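Local coordinates for pullulanase (Klebsiella oxytoca, PDB 2YOC), which hydrolyses alpha-1,6-glucosidic linkages in pullulan and related branched glucans, and is secreted through a type 2 secretion system, at residues G737-G745 with P754-D762. Numbering follows the deposited sequence.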
loop_
_atom_site.group_PDB
_atom_site.type_symbol
_atom_site.label_atom_id
_atom_site.label_comp_id
_atom_site.label_asym_id
_atom_site.label_seq_id
_atom_site.Cartn_x
_atom_site.Cartn_y
_atom_site.Cartn_z
ATOM N N GLY B 737 17.864 -19.782 18.996
ATOM C CA GLY B 737 17.040 -19.911 20.184
ATOM C C GLY B 737 15.628 -20.290 19.806
ATOM O O GLY B 737 15.411 -20.895 18.754
ATOM N N ASP B 738 14.666 -19.925 20.654
ATOM C CA ASP B 738 13.250 -20.232 20.496
ATOM C C ASP B 738 12.621 -19.800 19.153
ATOM O O ASP B 738 11.640 -20.425 18.725
ATOM C CB ASP B 738 12.446 -19.774 21.729
ATOM C CG ASP B 738 12.795 -20.487 23.044
ATOM O OD1 ASP B 738 13.995 -20.822 23.249
ATOM O OD2 ASP B 738 11.886 -20.646 23.893
ATOM N N ALA B 739 13.235 -18.801 18.449
ATOM C CA ALA B 739 12.834 -18.332 17.105
ATOM C C ALA B 739 12.832 -19.509 16.103
ATOM O O ALA B 739 11.982 -19.564 15.213
ATOM C CB ALA B 739 13.783 -17.252 16.627
ATOM N N LEU B 740 13.751 -20.476 16.300
ATOM C CA LEU B 740 13.840 -21.696 15.504
ATOM C C LEU B 740 12.567 -22.568 15.603
ATOM O O LEU B 740 12.323 -23.401 14.727
ATOM C CB LEU B 740 15.082 -22.510 15.895
ATOM C CG LEU B 740 16.434 -21.936 15.480
ATOM C CD1 LEU B 740 17.569 -22.756 16.067
ATOM C CD2 LEU B 740 16.583 -21.908 13.972
ATOM N N ARG B 741 11.763 -22.367 16.669
ATOM C CA ARG B 741 10.500 -23.070 16.891
ATOM C C ARG B 741 9.310 -22.143 16.574
ATOM O O ARG B 741 8.384 -22.553 15.880
ATOM C CB ARG B 741 10.441 -23.597 18.326
ATOM C CG ARG B 741 9.134 -24.264 18.685
ATOM C CD ARG B 741 9.384 -25.479 19.543
ATOM N NE ARG B 741 8.147 -26.190 19.861
ATOM C CZ ARG B 741 7.543 -27.066 19.065
ATOM N NH1 ARG B 741 8.029 -27.322 17.858
ATOM N NH2 ARG B 741 6.430 -27.663 19.453
ATOM N N GLN B 742 9.373 -20.898 17.060
ATOM C CA GLN B 742 8.382 -19.836 16.887
ATOM C C GLN B 742 8.072 -19.483 15.445
ATOM O O GLN B 742 6.945 -19.070 15.167
ATOM C CB GLN B 742 8.901 -18.544 17.523
ATOM C CG GLN B 742 8.751 -18.427 19.014
ATOM C CD GLN B 742 8.981 -16.986 19.345
ATOM O OE1 GLN B 742 10.026 -16.395 19.011
ATOM N NE2 GLN B 742 7.965 -16.367 19.918
ATOM N N ASN B 743 9.092 -19.507 14.563
ATOM C CA ASN B 743 8.946 -19.136 13.155
ATOM C C ASN B 743 8.626 -20.359 12.289
ATOM O O ASN B 743 9.487 -20.851 11.550
ATOM C CB ASN B 743 10.191 -18.392 12.650
ATOM C CG ASN B 743 10.594 -17.204 13.482
ATOM O OD1 ASN B 743 9.768 -16.380 13.896
ATOM N ND2 ASN B 743 11.885 -17.080 13.739
ATOM N N GLN B 744 7.371 -20.843 12.392
ATOM C CA GLN B 744 6.883 -22.001 11.648
ATOM C C GLN B 744 6.763 -21.679 10.155
ATOM O O GLN B 744 6.811 -20.510 9.774
ATOM C CB GLN B 744 5.516 -22.435 12.195
ATOM C CG GLN B 744 5.526 -23.049 13.585
ATOM C CD GLN B 744 4.165 -23.615 13.893
ATOM O OE1 GLN B 744 3.236 -22.894 14.257
ATOM N NE2 GLN B 744 3.991 -24.905 13.664
ATOM N N GLY B 745 6.614 -22.702 9.326
ATOM C CA GLY B 745 6.431 -22.512 7.892
ATOM C C GLY B 745 5.219 -23.247 7.355
ATOM O O GLY B 745 4.541 -23.969 8.099
ATOM N N PRO B 754 -0.421 -24.902 14.990
ATOM C CA PRO B 754 0.673 -24.197 15.667
ATOM C C PRO B 754 1.295 -24.980 16.795
ATOM O O PRO B 754 0.644 -25.826 17.403
ATOM C CB PRO B 754 0.031 -22.890 16.161
ATOM C CG PRO B 754 -1.393 -22.911 15.663
ATOM C CD PRO B 754 -1.725 -24.336 15.372
ATOM N N ASN B 755 2.573 -24.707 17.047
ATOM C CA ASN B 755 3.323 -25.307 18.137
ATOM C C ASN B 755 3.207 -24.395 19.370
ATOM O O ASN B 755 2.881 -23.211 19.230
ATOM C CB ASN B 755 4.777 -25.557 17.720
ATOM C CG ASN B 755 5.602 -24.351 17.309
ATOM O OD1 ASN B 755 5.491 -23.245 17.852
ATOM N ND2 ASN B 755 6.549 -24.577 16.413
ATOM N N GLU B 756 3.480 -24.935 20.569
ATOM C CA GLU B 756 3.364 -24.182 21.830
ATOM C C GLU B 756 4.050 -22.822 21.901
ATOM O O GLU B 756 3.585 -21.973 22.660
ATOM C CB GLU B 756 3.673 -25.044 23.065
ATOM C CG GLU B 756 5.146 -25.249 23.367
ATOM C CD GLU B 756 5.901 -26.169 22.428
ATOM O OE1 GLU B 756 5.279 -27.086 21.839
ATOM O OE2 GLU B 756 7.133 -25.983 22.310
ATOM N N LEU B 757 5.120 -22.603 21.108
ATOM C CA LEU B 757 5.856 -21.330 21.127
ATOM C C LEU B 757 5.396 -20.295 20.085
ATOM O O LEU B 757 5.700 -19.106 20.228
ATOM C CB LEU B 757 7.388 -21.552 21.054
ATOM C CG LEU B 757 8.034 -22.606 21.977
ATOM C CD1 LEU B 757 9.538 -22.521 21.901
ATOM C CD2 LEU B 757 7.648 -22.411 23.410
ATOM N N ALA B 758 4.651 -20.749 19.057
ATOM C CA ALA B 758 4.171 -19.928 17.942
ATOM C C ALA B 758 3.245 -18.772 18.337
ATOM O O ALA B 758 2.403 -18.920 19.233
ATOM C CB ALA B 758 3.509 -20.802 16.887
ATOM N N SER B 759 3.408 -17.628 17.632
ATOM C CA SER B 759 2.648 -16.379 17.796
ATOM C C SER B 759 2.396 -15.699 16.410
ATOM O O SER B 759 2.100 -14.490 16.337
ATOM C CB SER B 759 3.381 -15.436 18.747
ATOM O OG SER B 759 4.765 -15.367 18.440
ATOM N N LEU B 760 2.510 -16.502 15.318
ATOM C CA LEU B 760 2.326 -16.048 13.936
ATOM C C LEU B 760 0.873 -15.719 13.667
ATOM O O LEU B 760 0.009 -16.565 13.891
ATOM C CB LEU B 760 2.820 -17.098 12.920
ATOM C CG LEU B 760 4.318 -17.291 12.799
ATOM C CD1 LEU B 760 4.646 -18.610 12.146
ATOM C CD2 LEU B 760 4.942 -16.172 12.023
ATOM N N SER B 761 0.612 -14.488 13.185
ATOM C CA SER B 761 -0.729 -13.988 12.854
ATOM C C SER B 761 -1.290 -14.590 11.562
ATOM O O SER B 761 -0.545 -15.149 10.744
ATOM C CB SER B 761 -0.716 -12.460 12.749
ATOM O OG SER B 761 -0.545 -12.000 11.416
ATOM N N ASP B 762 -2.595 -14.419 11.354
ATOM C CA ASP B 762 -3.270 -14.854 10.152
ATOM C C ASP B 762 -2.742 -14.160 8.901
ATOM O O ASP B 762 -2.561 -14.824 7.881
ATOM C CB ASP B 762 -4.782 -14.702 10.305
ATOM C CG ASP B 762 -5.429 -15.922 10.937
ATOM O OD1 ASP B 762 -4.681 -16.779 11.492
ATOM O OD2 ASP B 762 -6.677 -16.052 10.839
#
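Arg741, in the short helix 739-742, meets the type I turn Asn755-Ala758 along nearly its whole length. Its CB and CG lie against the methyl CD1 of Leu757, with CG 3.7 Å from it. CG stands anti to the backbone N (chi1 176°) and the chain bends at chi2, which carries CD past the same methyl to the carboxylate of Glu756. There the guanidinium binds side-on: NE reaches OE2 of Glu756 at 2.7 Å and NH2 reaches OE1 of Glu756 at 2.7 Å. Both oxygens lie in the guanidinium plane, yet the carboxylate is turned 31° against it, so OE2 is approached from above its own plane. CB of Asn755 lies over one face, displaced toward the rim, 3.2 Å from NH2 of Arg741. NH1 hydrogen-bonds to O of Tyr832, near the end of helix 826-833, and to O of Ala834 just beyond it.

Asn755 ties the turn to the helix backbone as well. Its ND2 donates to O of Arg741 (2.8 Å, 175°) and also to the carbonyl of Lys833, while OD1 takes weak bonds from the N atoms of Leu757 and Ala758. The amide of Gln744 stacks on that of Asn755; its OE1 takes a weak hydrogen bond from Asn755 N, and NE2 bonds to O of Leu753. CD1 of Leu760 closes on the backbone N of Gln744 at 3.5 Å.

This contact joins two parts of the connection between 718-720 and 814-816, sixth and seventh strands of the (beta/alpha)8 barrel, as in alpha-amylase relatives. With both carboxylate oxygens bonded to Arg741 and NH1 bonded to carbonyls, the guanidinium's rotation is fixed; its charge is probably balanced in part by Glu756.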